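Long-range contacts in hypothetical conserved protein (Thermus thermophilus, PDB 3DZM), which is of unknown function but forms a beta-barrel in the outer membrane, where it is a major protein, and binds a calcium ion: residues Ser12-Ala17 with Gly24-Val29; Leu44-Ala49 with Val82-Asp87; Asp52-Gly57 with Phe75-Gln80; Asn110-Gly115 with Gln128-Asn133. All blocks are in the same frame, centred on the assembly; numbering follows the deposited sequence.

How the interactions relate
All four contacts reach one antiparallel sheet that curls into the barrel, and three of them pair neighbouring strands. Interaction 1 joins strands 10-17 and 23-32. Interaction 2 follows at about 9 Å between centres, linked to it through strands 23-32 and 40-50, which are themselves partners. Interactions 2 and 3 share strand 76-90; along the chain, the loop-to-strand contact of interaction 3 falls between the two halves of interaction 2. Interaction 4 comes last, on the hairpin 100-117/127-148, its centre about 11 Å from that of interaction 3. The example thus passes from plain barrel wall to a calcium site built where a loop meets a strand of that wall.

Interaction 1 (Ser12-Ala17 with Gly24-Val29); sequences SVEAGA and GGQLAV
Gly24 and Gly25 pass alongside Ala17. Gly24 O lies 3.7 Å from Ala17 CA, and the paired Gly25 CA is 4.1 Å from the same atom, a close approach that suits glycine, since a side chain on Gly25 would run into Gly16 O. Gln26 follows as a hydrogen-bonded partner of Gly16. Its N donates to Gly16 O at 2.7 Å, and its O accepts from Gly16 N. The amide of Gln26 leans along the sheet toward Glu14; with chi1 at 82° and a bend at the next bond, NE2 comes to 2.8 Å from Glu14 OE2. That bond is weak, its N-H...O angle only 121°, and the carboxylate and amide planes are turned 42° apart. The carboxylate has stronger partners in Arg142 at OE1 and Arg43 at OE2. The two faces differ as expected for an up-and-down outer-membrane barrel: Glu14 and Gln26 sit on the polar face with the arginines, consistent with the barrel interior, whereas Val13, Ala15, Leu27 and Val29 form the apolar face that would meet lipid. Leu27, a non-hydrogen-bonded partner of Ala15, brings CD2 to 4.4 Å from Ala15 CB, a light contact. Ala28 returns to the polar face and exchanges two backbone bonds with Glu14, the one from Glu14 N to Ala28 O being nearly straight. At Val29, opposite Val13, CG2 stands over the backbone, 3.6 Å from Ser12 O, while Val29 CA points its hydrogen at that same oxygen.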
loop_
_atom_site.group_PDB
_atom_site.type_symbol
_atom_site.label_atom_id
_atom_site.label_comp_id
_atom_site.label_asym_id
_atom_site.label_seq_id
_atom_site.Cartn_x
_atom_site.Cartn_y
_atom_site.Cartn_z
ATOM N N SER A 12 8.875 18.647 8.837
ATOM C CA SER A 12 7.455 18.598 9.191
ATOM C C SER A 12 7.038 17.163 9.313
ATOM O O SER A 12 7.688 16.264 8.795
ATOM C CB SER A 12 6.558 19.301 8.170
ATOM O OG SER A 12 7.329 20.118 7.311
ATOM N N VAL A 13 5.943 16.946 10.014
ATOM C CA VAL A 13 5.375 15.620 10.082
ATOM C C VAL A 13 4.038 15.772 9.362
ATOM O O VAL A 13 3.343 16.789 9.526
ATOM C CB VAL A 13 5.267 15.108 11.572
ATOM C CG1 VAL A 13 4.626 16.159 12.457
ATOM C CG2 VAL A 13 4.508 13.781 11.681
ATOM N N GLU A 14 3.714 14.781 8.536
ATOM C CA GLU A 14 2.561 14.838 7.660
ATOM C C GLU A 14 1.699 13.590 7.881
ATOM O O GLU A 14 2.194 12.470 7.857
ATOM C CB GLU A 14 3.068 14.936 6.211
ATOM C CG GLU A 14 2.020 15.102 5.119
ATOM C CD GLU A 14 2.471 14.478 3.787
ATOM O OE1 GLU A 14 3.219 15.135 3.024
ATOM O OE2 GLU A 14 2.064 13.319 3.507
ATOM N N ALA A 15 0.408 13.785 8.102
ATOM C CA ALA A 15 -0.552 12.672 8.169
ATOM C C ALA A 15 -1.503 12.780 6.998
ATOM O O ALA A 15 -1.945 13.886 6.663
ATOM C CB ALA A 15 -1.367 12.711 9.512
ATOM N N GLY A 16 -1.831 11.658 6.368
ATOM C CA GLY A 16 -2.825 11.703 5.316
ATOM C C GLY A 16 -3.758 10.533 5.284
ATOM O O GLY A 16 -3.432 9.454 5.745
ATOM N N ALA A 17 -4.929 10.737 4.716
ATOM C CA ALA A 17 -5.930 9.676 4.646
ATOM C C ALA A 17 -6.439 9.596 3.222
ATOM O O ALA A 17 -6.469 10.603 2.518
ATOM C CB ALA A 17 -7.098 9.979 5.616
ATOM N N GLY A 24 -7.137 3.746 3.924
ATOM C CA GLY A 24 -6.081 3.646 4.904
ATOM C C GLY A 24 -5.535 5.031 5.130
ATOM O O GLY A 24 -6.254 6.008 4.922
ATOM N N GLY A 25 -4.279 5.128 5.551
ATOM C CA GLY A 25 -3.679 6.421 5.744
ATOM C C GLY A 25 -2.187 6.345 5.637
ATOM O O GLY A 25 -1.644 5.249 5.373
ATOM N N GLN A 26 -1.522 7.499 5.775
ATOM C CA GLN A 26 -0.072 7.495 5.940
ATOM C C GLN A 26 0.459 8.535 6.907
ATOM O O GLN A 26 -0.129 9.590 7.090
ATOM C CB GLN A 26 0.677 7.557 4.596
ATOM C CG GLN A 26 0.799 8.906 4.029
ATOM C CD GLN A 26 2.213 9.235 3.557
ATOM O OE1 GLN A 26 3.009 8.353 3.144
ATOM N NE2 GLN A 26 2.530 10.529 3.603
ATOM N N LEU A 27 1.595 8.209 7.511
ATOM C CA LEU A 27 2.388 9.125 8.325
ATOM C C LEU A 27 3.753 9.306 7.671
ATOM O O LEU A 27 4.360 8.347 7.176
ATOM C CB LEU A 27 2.573 8.538 9.713
ATOM C CG LEU A 27 1.447 8.944 10.642
ATOM C CD1 LEU A 27 1.197 7.879 11.683
ATOM C CD2 LEU A 27 1.827 10.252 11.262
ATOM N N ALA A 28 4.234 10.535 7.641
ATOM C CA ALA A 28 5.509 10.799 6.990
ATOM C C ALA A 28 6.242 11.924 7.678
ATOM O O ALA A 28 5.634 12.732 8.392
ATOM C CB ALA A 28 5.334 11.105 5.470
ATOM N N VAL A 29 7.560 11.936 7.487
ATOM C CA VAL A 29 8.381 13.078 7.847
ATOM C C VAL A 29 8.913 13.639 6.541
ATOM O O VAL A 29 9.329 12.891 5.661
ATOM C CB VAL A 29 9.517 12.709 8.854
ATOM C CG1 VAL A 29 10.390 11.545 8.337
ATOM C CG2 VAL A 29 10.381 13.926 9.167
#

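Interaction 2 (Leu44-Ala49 with Val82-Asp87); sequences LGVGFA and VTLSLD
Val82 holds CG1 opposite its own N across the CA-CB bond (chi1 178°), which leaves CG2 beside that N and turned to Phe48; the ring of Phe48, swung to chi1 -57°, stands next to it, pointing the same way. This is neighbouring-strand pairing in the wall of an antiparallel beta-barrel, and the apolar face formed by Leu44, Val46, Phe48, Val82, Leu84 and Leu86 is consistent with a lipid-facing surface. CG2 of Val82 lies 3.5 Å from Phe48 CD1, while Val82 CG1 reaches back to Val46 CG2 at 4.2 Å, so the one residue touches two neighbours with different branches. An alanine here, lacking both methyl branches, would probably leave the Phe48 ring without this flank and open a gap beside Val46. Farther along, Val46 CG2 also meets Leu84 CD1 at 4.1 Å, the two chains side by side. The opposite face carries little bulk on one strand: Gly45 and Gly47 pair with Ser85 and Thr83 through four backbone hydrogen bonds, and Thr83 OG1 bonds to Asn110 on the next strand. Thr83 N meets Gly47 O in the carbonyl plane, on a lone pair, at 3.0 Å.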
loop_
_atom_site.group_PDB
_atom_site.type_symbol
_atom_site.label_atom_id
_atom_site.label_comp_id
_atom_site.label_asym_id
_atom_site.label_seq_id
_atom_site.Cartn_x
_atom_site.Cartn_y
_atom_site.Cartn_z
ATOM N N LEU A 44 9.938 10.648 3.905
ATOM C CA LEU A 44 9.850 9.222 4.280
ATOM C C LEU A 44 8.501 9.004 4.906
ATOM O O LEU A 44 8.108 9.773 5.771
ATOM C CB LEU A 44 10.828 8.845 5.372
ATOM C CG LEU A 44 12.270 8.494 5.136
ATOM C CD1 LEU A 44 12.880 9.584 4.321
ATOM C CD2 LEU A 44 12.910 8.452 6.486
ATOM N N GLY A 45 7.807 7.948 4.511
ATOM C CA GLY A 45 6.448 7.771 4.960
ATOM C C GLY A 45 6.072 6.326 5.113
ATOM O O GLY A 45 6.661 5.462 4.468
ATOM N N VAL A 46 5.095 6.063 5.978
ATOM C CA VAL A 46 4.580 4.713 6.098
ATOM C C VAL A 46 3.084 4.740 5.894
ATOM O O VAL A 46 2.421 5.659 6.372
ATOM C CB VAL A 46 4.999 4.027 7.419
ATOM C CG1 VAL A 46 4.584 4.841 8.595
ATOM C CG2 VAL A 46 4.423 2.667 7.486
ATOM N N GLY A 47 2.577 3.783 5.115
ATOM C CA GLY A 47 1.153 3.682 4.863
ATOM C C GLY A 47 0.555 2.364 5.336
ATOM O O GLY A 47 1.174 1.300 5.206
ATOM N N PHE A 48 -0.639 2.434 5.920
ATOM C CA PHE A 48 -1.449 1.246 6.160
ATOM C C PHE A 48 -2.722 1.415 5.371
ATOM O O PHE A 48 -3.301 2.518 5.385
ATOM C CB PHE A 48 -1.824 1.122 7.629
ATOM C CG PHE A 48 -0.651 1.097 8.551
ATOM C CD1 PHE A 48 -0.066 -0.113 8.908
ATOM C CD2 PHE A 48 -0.123 2.279 9.075
ATOM C CE1 PHE A 48 1.037 -0.151 9.778
ATOM C CE2 PHE A 48 0.976 2.248 9.943
ATOM C CZ PHE A 48 1.556 1.029 10.294
ATOM N N ALA A 49 -3.169 0.350 4.688
ATOM C CA ALA A 49 -4.467 0.412 3.999
ATOM C C ALA A 49 -5.050 -0.958 3.978
ATOM O O ALA A 49 -4.307 -1.931 3.984
ATOM C CB ALA A 49 -4.321 0.939 2.549
ATOM N N VAL A 82 1.136 -2.654 3.997
ATOM C CA VAL A 82 1.971 -1.718 4.735
ATOM C C VAL A 82 3.093 -1.324 3.769
ATOM O O VAL A 82 3.737 -2.173 3.180
ATOM C CB VAL A 82 2.507 -2.316 6.074
ATOM C CG1 VAL A 82 3.416 -1.315 6.797
ATOM C CG2 VAL A 82 1.368 -2.701 6.951
ATOM N N THR A 83 3.297 -0.026 3.597
ATOM C CA THR A 83 4.122 0.509 2.531
ATOM C C THR A 83 5.103 1.521 3.080
ATOM O O THR A 83 4.699 2.569 3.603
ATOM C CB THR A 83 3.264 1.267 1.525
ATOM O OG1 THR A 83 2.069 0.524 1.246
ATOM C CG2 THR A 83 4.049 1.542 0.241
ATOM N N LEU A 84 6.389 1.204 2.962
ATOM C CA LEU A 84 7.453 2.130 3.328
ATOM C C LEU A 84 7.883 2.784 2.062
ATOM O O LEU A 84 8.100 2.126 1.049
ATOM C CB LEU A 84 8.624 1.397 3.960
ATOM C CG LEU A 84 8.431 1.222 5.458
ATOM C CD1 LEU A 84 7.251 0.332 5.678
ATOM C CD2 LEU A 84 9.645 0.629 6.088
ATOM N N SER A 85 7.986 4.095 2.109
ATOM C CA SER A 85 8.285 4.844 0.908
ATOM C C SER A 85 9.313 5.975 1.144
ATOM O O SER A 85 9.402 6.554 2.214
ATOM C CB SER A 85 6.978 5.380 0.297
ATOM O OG SER A 85 6.815 6.727 0.679
ATOM N N LEU A 86 10.102 6.261 0.121
ATOM C CA LEU A 86 10.979 7.413 0.101
ATOM C C LEU A 86 10.753 8.184 -1.197
ATOM O O LEU A 86 10.777 7.589 -2.267
ATOM C CB LEU A 86 12.444 6.987 0.190
ATOM C CG LEU A 86 13.358 8.188 -0.044
ATOM C CD1 LEU A 86 13.565 8.968 1.246
ATOM C CD2 LEU A 86 14.671 7.744 -0.610
ATOM N N ASP A 87 10.516 9.495 -1.088
ATOM C CA ASP A 87 10.264 10.353 -2.240
ATOM C C ASP A 87 11.236 11.504 -2.269
ATOM O O ASP A 87 11.419 12.181 -1.276
ATOM C CB ASP A 87 8.881 11.022 -2.198
ATOM C CG ASP A 87 7.751 10.072 -1.995
ATOM O OD1 ASP A 87 7.845 8.931 -2.456
ATOM O OD2 ASP A 87 6.741 10.480 -1.389
#

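Interaction 3 (Asp52-Gly57 with Phe75-Gln80); sequences DALDDG and FSEWGQ. With CA (calcium ion), chain D.
Glu77 reaches from the start of a barrel strand into the loop 52-57, where its carboxylate helps to build a calcium site with Asp52, Leu54 and Asp56. The chain is extended, CG lying anti to the backbone N (chi1 -173°), and this carries OE2 into the compact part of the contact. There OE2 binds the calcium ion at 2.7 Å and also accepts from Leu54 N at 2.9 Å, a fairly straight bond of 161° that arrives from above the carboxylate plane; Ala53 N adds a weak bond to the same oxygen. Leu54 O, 2.7 Å from the calcium ion, and OD1 of Asp52 and of Asp56, each 2.9 Å away, complete the protein ligands. Replacing Asp52 by an alanine, which has no carboxylate, would probably leave the calcium ion one ligand short and less well balanced in charge. The second oxygen of Glu77, OE1, forms a salt bridge with Lys70 and a hydrogen bond with Trp66 of the neighbouring helix, and Lys70 also reaches Asp56 OD1. Packing is looser at the far end of the loop, where the CB of Asp55 points away from the strand and Gly57 is open to solvent. Asp55 OD1 there takes Gly57 N at 3.3 Å in an Asx turn.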
loop_
_atom_site.group_PDB
_atom_site.type_symbol
_atom_site.label_atom_id
_atom_site.label_comp_id
_atom_site.label_asym_id
_atom_site.label_seq_id
_atom_site.Cartn_x
_atom_site.Cartn_y
_atom_site.Cartn_z
ATOM N N ASP A 52 -7.850 -6.089 -0.764
ATOM C CA ASP A 52 -8.557 -7.309 -1.062
ATOM C C ASP A 52 -7.500 -8.399 -1.304
ATOM O O ASP A 52 -6.505 -8.156 -1.958
ATOM C CB ASP A 52 -9.457 -7.017 -2.274
ATOM C CG ASP A 52 -9.786 -8.222 -3.068
ATOM O OD1 ASP A 52 -9.505 -9.337 -2.597
ATOM O OD2 ASP A 52 -10.334 -8.051 -4.175
ATOM N N ALA A 53 -7.680 -9.590 -0.750
ATOM C CA ALA A 53 -6.635 -10.607 -0.896
ATOM C C ALA A 53 -6.800 -11.615 -2.056
ATOM O O ALA A 53 -5.841 -11.886 -2.772
ATOM C CB ALA A 53 -6.350 -11.321 0.444
ATOM N N LEU A 54 -7.997 -12.174 -2.237
ATOM C CA LEU A 54 -8.267 -13.062 -3.382
ATOM C C LEU A 54 -9.380 -12.530 -4.286
ATOM O O LEU A 54 -10.436 -12.106 -3.809
ATOM C CB LEU A 54 -8.623 -14.495 -2.948
ATOM C CG LEU A 54 -7.763 -15.382 -2.026
ATOM C CD1 LEU A 54 -6.282 -15.305 -2.350
ATOM C CD2 LEU A 54 -8.029 -15.041 -0.578
ATOM N N ASP A 55 -9.119 -12.564 -5.591
ATOM C CA ASP A 55 -10.058 -12.174 -6.643
ATOM C C ASP A 55 -11.392 -12.951 -6.557
ATOM O O ASP A 55 -11.431 -14.170 -6.770
ATOM C CB ASP A 55 -9.363 -12.461 -7.973
ATOM C CG ASP A 55 -10.051 -11.824 -9.162
ATOM O OD1 ASP A 55 -11.137 -11.227 -8.984
ATOM O OD2 ASP A 55 -9.486 -11.940 -10.278
ATOM N N ASP A 56 -12.487 -12.264 -6.235
ATOM C CA ASP A 56 -13.772 -12.975 -6.071
ATOM C C ASP A 56 -14.194 -13.656 -7.352
ATOM O O ASP A 56 -14.857 -14.671 -7.314
ATOM C CB ASP A 56 -14.900 -12.073 -5.550
ATOM C CG ASP A 56 -14.805 -11.816 -4.046
ATOM O OD1 ASP A 56 -14.010 -12.494 -3.369
ATOM O OD2 ASP A 56 -15.514 -10.927 -3.529
ATOM N N GLY A 57 -13.784 -13.104 -8.486
ATOM C CA GLY A 57 -14.180 -13.622 -9.778
ATOM C C GLY A 57 -13.302 -14.727 -10.326
ATOM O O GLY A 57 -13.490 -15.169 -11.449
ATOM N N PHE A 75 -16.877 -17.843 4.876
ATOM C CA PHE A 75 -15.509 -17.430 5.197
ATOM C C PHE A 75 -15.312 -15.909 5.203
ATOM O O PHE A 75 -15.897 -15.207 4.383
ATOM C CB PHE A 75 -14.537 -18.055 4.202
ATOM C CG PHE A 75 -14.676 -19.537 4.076
ATOM C CD1 PHE A 75 -14.799 -20.336 5.204
ATOM C CD2 PHE A 75 -14.680 -20.145 2.833
ATOM C CE1 PHE A 75 -14.931 -21.702 5.095
ATOM C CE2 PHE A 75 -14.809 -21.526 2.714
ATOM C CZ PHE A 75 -14.935 -22.301 3.846
ATOM N N SER A 76 -14.473 -15.414 6.120
ATOM C CA SER A 76 -14.147 -13.985 6.235
ATOM C C SER A 76 -12.831 -13.683 5.545
ATOM O O SER A 76 -11.809 -14.212 5.944
ATOM C CB SER A 76 -13.982 -13.570 7.700
ATOM O OG SER A 76 -15.110 -13.890 8.493
ATOM N N GLU A 77 -12.858 -12.821 4.531
ATOM C CA GLU A 77 -11.651 -12.385 3.847
ATOM C C GLU A 77 -11.129 -11.114 4.490
ATOM O O GLU A 77 -11.893 -10.288 4.991
ATOM C CB GLU A 77 -11.932 -12.138 2.373
ATOM C CG GLU A 77 -10.699 -11.840 1.513
ATOM C CD GLU A 77 -10.997 -11.865 0.000
ATOM O OE1 GLU A 77 -11.927 -12.589 -0.443
ATOM O OE2 GLU A 77 -10.282 -11.173 -0.754
ATOM N N TRP A 78 -9.814 -10.957 4.481
ATOM C CA TRP A 78 -9.205 -9.751 5.004
ATOM C C TRP A 78 -7.891 -9.542 4.200
ATOM O O TRP A 78 -7.326 -10.490 3.678
ATOM C CB TRP A 78 -8.967 -9.928 6.517
ATOM C CG TRP A 78 -7.928 -10.954 6.750
ATOM C CD1 TRP A 78 -8.103 -12.317 6.825
ATOM C CD2 TRP A 78 -6.517 -10.726 6.825
ATOM N NE1 TRP A 78 -6.879 -12.941 6.994
ATOM C CE2 TRP A 78 -5.895 -11.987 6.992
ATOM C CE3 TRP A 78 -5.718 -9.578 6.780
ATOM C CZ2 TRP A 78 -4.515 -12.121 7.109
ATOM C CZ3 TRP A 78 -4.360 -9.715 6.919
ATOM C CH2 TRP A 78 -3.771 -10.982 7.069
ATOM N N GLY A 79 -7.420 -8.306 4.082
ATOM C CA GLY A 79 -6.170 -8.028 3.393
ATOM C C GLY A 79 -5.599 -6.705 3.818
ATOM O O GLY A 79 -6.334 -5.810 4.178
ATOM N N GLN A 80 -4.284 -6.564 3.805
ATOM C CA GLN A 80 -3.714 -5.256 4.092
ATOM C C GLN A 80 -2.410 -5.005 3.340
ATOM O O GLN A 80 -1.768 -5.967 2.891
ATOM C CB GLN A 80 -3.507 -5.097 5.574
ATOM C CG GLN A 80 -2.688 -6.201 6.150
ATOM C CD GLN A 80 -2.298 -5.931 7.569
ATOM O OE1 GLN A 80 -3.141 -5.902 8.440
ATOM N NE2 GLN A 80 -1.010 -5.730 7.810
HETATM CA CA CA D . -12.185 -10.432 -2.588
#

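Interaction 4 (Asn110-Gly115 with Gln128-Asn133); sequences NFFSGG and QTISSN
Phe112 lays its ring along the neighbouring strand and meets both Ser132 and Ile130. A chi1 of 165° swings the ring to the side of its own carbonyl carbon and turns its edge to the strand: Ser132 N lies in the ring plane, 3.9 Å from CD2, and CE2 approaches Ile130 CG2 at 4.1 Å. The backbone beneath is fixed by a pair of bonds, Phe112 N to Ser132 O at 3.0 Å and Ser132 N back to Phe112 O, the latter donor standing above the carbonyl plane. Val197 and Gln199 of a loop, and a bound detergent molecule, also touch the Phe112 side chain. Ile130 places CG2 over the other strand, 3.6 Å from Gly114 O, the oxygen that its own N reaches at 2.8 Å nearly along the C=O axis. The Ile130 side chain also touches Phe167 of strand 151-172. These bonds join the two arms of the beta hairpin 100-117/127-148, part of the antiparallel barrel. The other face carries Asn133, whose side chain crosses the Phe111 ring obliquely, the amide and ring planes 65° apart, with CG 3.5 Å from Phe111 CD1. Beside it Ser113 CB packs against Ser131 OG at 3.5 Å, a plain contact between two small side chains. At the end of the pairing Gly115, close to Leu54 of the calcium site, points its CA hydrogen at Gln128 O across 3.2 Å.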
loop_
_atom_site.group_PDB
_atom_site.type_symbol
_atom_site.label_atom_id
_atom_site.label_comp_id
_atom_site.label_asym_id
_atom_site.label_seq_id
_atom_site.Cartn_x
_atom_site.Cartn_y
_atom_site.Cartn_z
ATOM N N ASN A 110 6.698 -2.658 0.041
ATOM C CA ASN A 110 5.389 -3.055 0.535
ATOM C C ASN A 110 5.321 -4.408 1.215
ATOM O O ASN A 110 5.886 -5.414 0.748
ATOM C CB ASN A 110 4.411 -3.074 -0.618
ATOM C CG ASN A 110 2.977 -3.069 -0.159
ATOM O OD1 ASN A 110 2.478 -2.070 0.327
ATOM N ND2 ASN A 110 2.299 -4.176 -0.343
ATOM N N PHE A 111 4.588 -4.437 2.317
ATOM C CA PHE A 111 4.256 -5.698 2.984
ATOM C C PHE A 111 2.784 -6.007 2.788
ATOM O O PHE A 111 1.924 -5.420 3.417
ATOM C CB PHE A 111 4.729 -5.672 4.456
ATOM C CG PHE A 111 6.163 -5.349 4.569
ATOM C CD1 PHE A 111 7.115 -6.362 4.556
ATOM C CD2 PHE A 111 6.588 -4.021 4.509
ATOM C CE1 PHE A 111 8.470 -6.049 4.586
ATOM C CE2 PHE A 111 7.943 -3.703 4.517
ATOM C CZ PHE A 111 8.884 -4.710 4.556
ATOM N N PHE A 112 2.509 -6.901 1.851
ATOM C CA PHE A 112 1.159 -7.384 1.599
ATOM C C PHE A 112 0.834 -8.642 2.385
ATOM O O PHE A 112 1.662 -9.522 2.538
ATOM C CB PHE A 112 0.949 -7.683 0.109
ATOM C CG PHE A 112 -0.286 -8.514 -0.165
ATOM C CD1 PHE A 112 -1.525 -7.921 -0.257
ATOM C CD2 PHE A 112 -0.207 -9.893 -0.279
ATOM C CE1 PHE A 112 -2.652 -8.666 -0.498
ATOM C CE2 PHE A 112 -1.350 -10.664 -0.518
ATOM C CZ PHE A 112 -2.572 -10.044 -0.626
ATOM N N SER A 113 -0.397 -8.728 2.850
ATOM C CA SER A 113 -0.899 -9.941 3.487
ATOM C C SER A 113 -2.422 -10.008 3.605
ATOM O O SER A 113 -3.086 -9.028 3.886
ATOM C CB SER A 113 -0.265 -10.138 4.864
ATOM O OG SER A 113 -0.663 -9.118 5.754
ATOM N N GLY A 114 -2.975 -11.185 3.382
ATOM C CA GLY A 114 -4.371 -11.421 3.698
ATOM C C GLY A 114 -4.705 -12.887 3.600
ATOM O O GLY A 114 -3.831 -13.736 3.612
ATOM N N GLY A 115 -5.985 -13.174 3.477
ATOM C CA GLY A 115 -6.478 -14.534 3.373
ATOM C C GLY A 115 -7.876 -14.580 3.952
ATOM O O GLY A 115 -8.587 -13.575 3.937
ATOM N N GLN A 128 -6.291 -19.288 6.744
ATOM C CA GLN A 128 -5.251 -19.350 5.741
ATOM C C GLN A 128 -4.756 -17.944 5.371
ATOM O O GLN A 128 -5.549 -17.011 5.224
ATOM C CB GLN A 128 -5.759 -20.098 4.538
ATOM C CG GLN A 128 -4.765 -21.060 4.016
ATOM C CD GLN A 128 -5.401 -22.061 3.133
ATOM O OE1 GLN A 128 -5.468 -23.237 3.477
ATOM N NE2 GLN A 128 -5.914 -21.608 1.983
ATOM N N THR A 129 -3.442 -17.790 5.260
ATOM C CA THR A 129 -2.860 -16.470 5.079
ATOM C C THR A 129 -1.793 -16.513 4.031
ATOM O O THR A 129 -0.978 -17.392 4.035
ATOM C CB THR A 129 -2.221 -15.968 6.384
ATOM O OG1 THR A 129 -3.228 -15.846 7.386
ATOM C CG2 THR A 129 -1.569 -14.612 6.193
ATOM N N ILE A 130 -1.799 -15.550 3.131
ATOM C CA ILE A 130 -0.736 -15.408 2.146
ATOM C C ILE A 130 -0.023 -14.047 2.295
ATOM O O ILE A 130 -0.580 -13.098 2.808
ATOM C CB ILE A 130 -1.291 -15.618 0.733
ATOM C CG1 ILE A 130 -0.163 -15.675 -0.296
ATOM C CG2 ILE A 130 -2.341 -14.550 0.407
ATOM C CD1 ILE A 130 -0.402 -16.692 -1.386
ATOM N N SER A 131 1.231 -13.977 1.872
ATOM C CA SER A 131 2.103 -12.807 2.084
ATOM C C SER A 131 3.048 -12.583 0.892
ATOM O O SER A 131 3.478 -13.535 0.230
ATOM C CB SER A 131 2.949 -13.010 3.331
ATOM O OG SER A 131 2.237 -12.564 4.461
ATOM N N SER A 132 3.352 -11.321 0.614
ATOM C CA SER A 132 4.343 -10.975 -0.384
ATOM C C SER A 132 5.002 -9.676 0.001
ATOM O O SER A 132 4.324 -8.724 0.333
ATOM C CB SER A 132 3.695 -10.854 -1.765
ATOM O OG SER A 132 4.650 -11.033 -2.790
ATOM N N ASN A 133 6.328 -9.633 -0.036
ATOM C CA ASN A 133 7.048 -8.378 0.183
ATOM C C ASN A 133 7.630 -7.879 -1.110
ATOM O O ASN A 133 8.445 -8.570 -1.710
ATOM C CB ASN A 133 8.175 -8.558 1.176
ATOM C CG ASN A 133 7.702 -9.098 2.491
ATOM O OD1 ASN A 133 6.512 -9.183 2.747
ATOM N ND2 ASN A 133 8.638 -9.494 3.326
#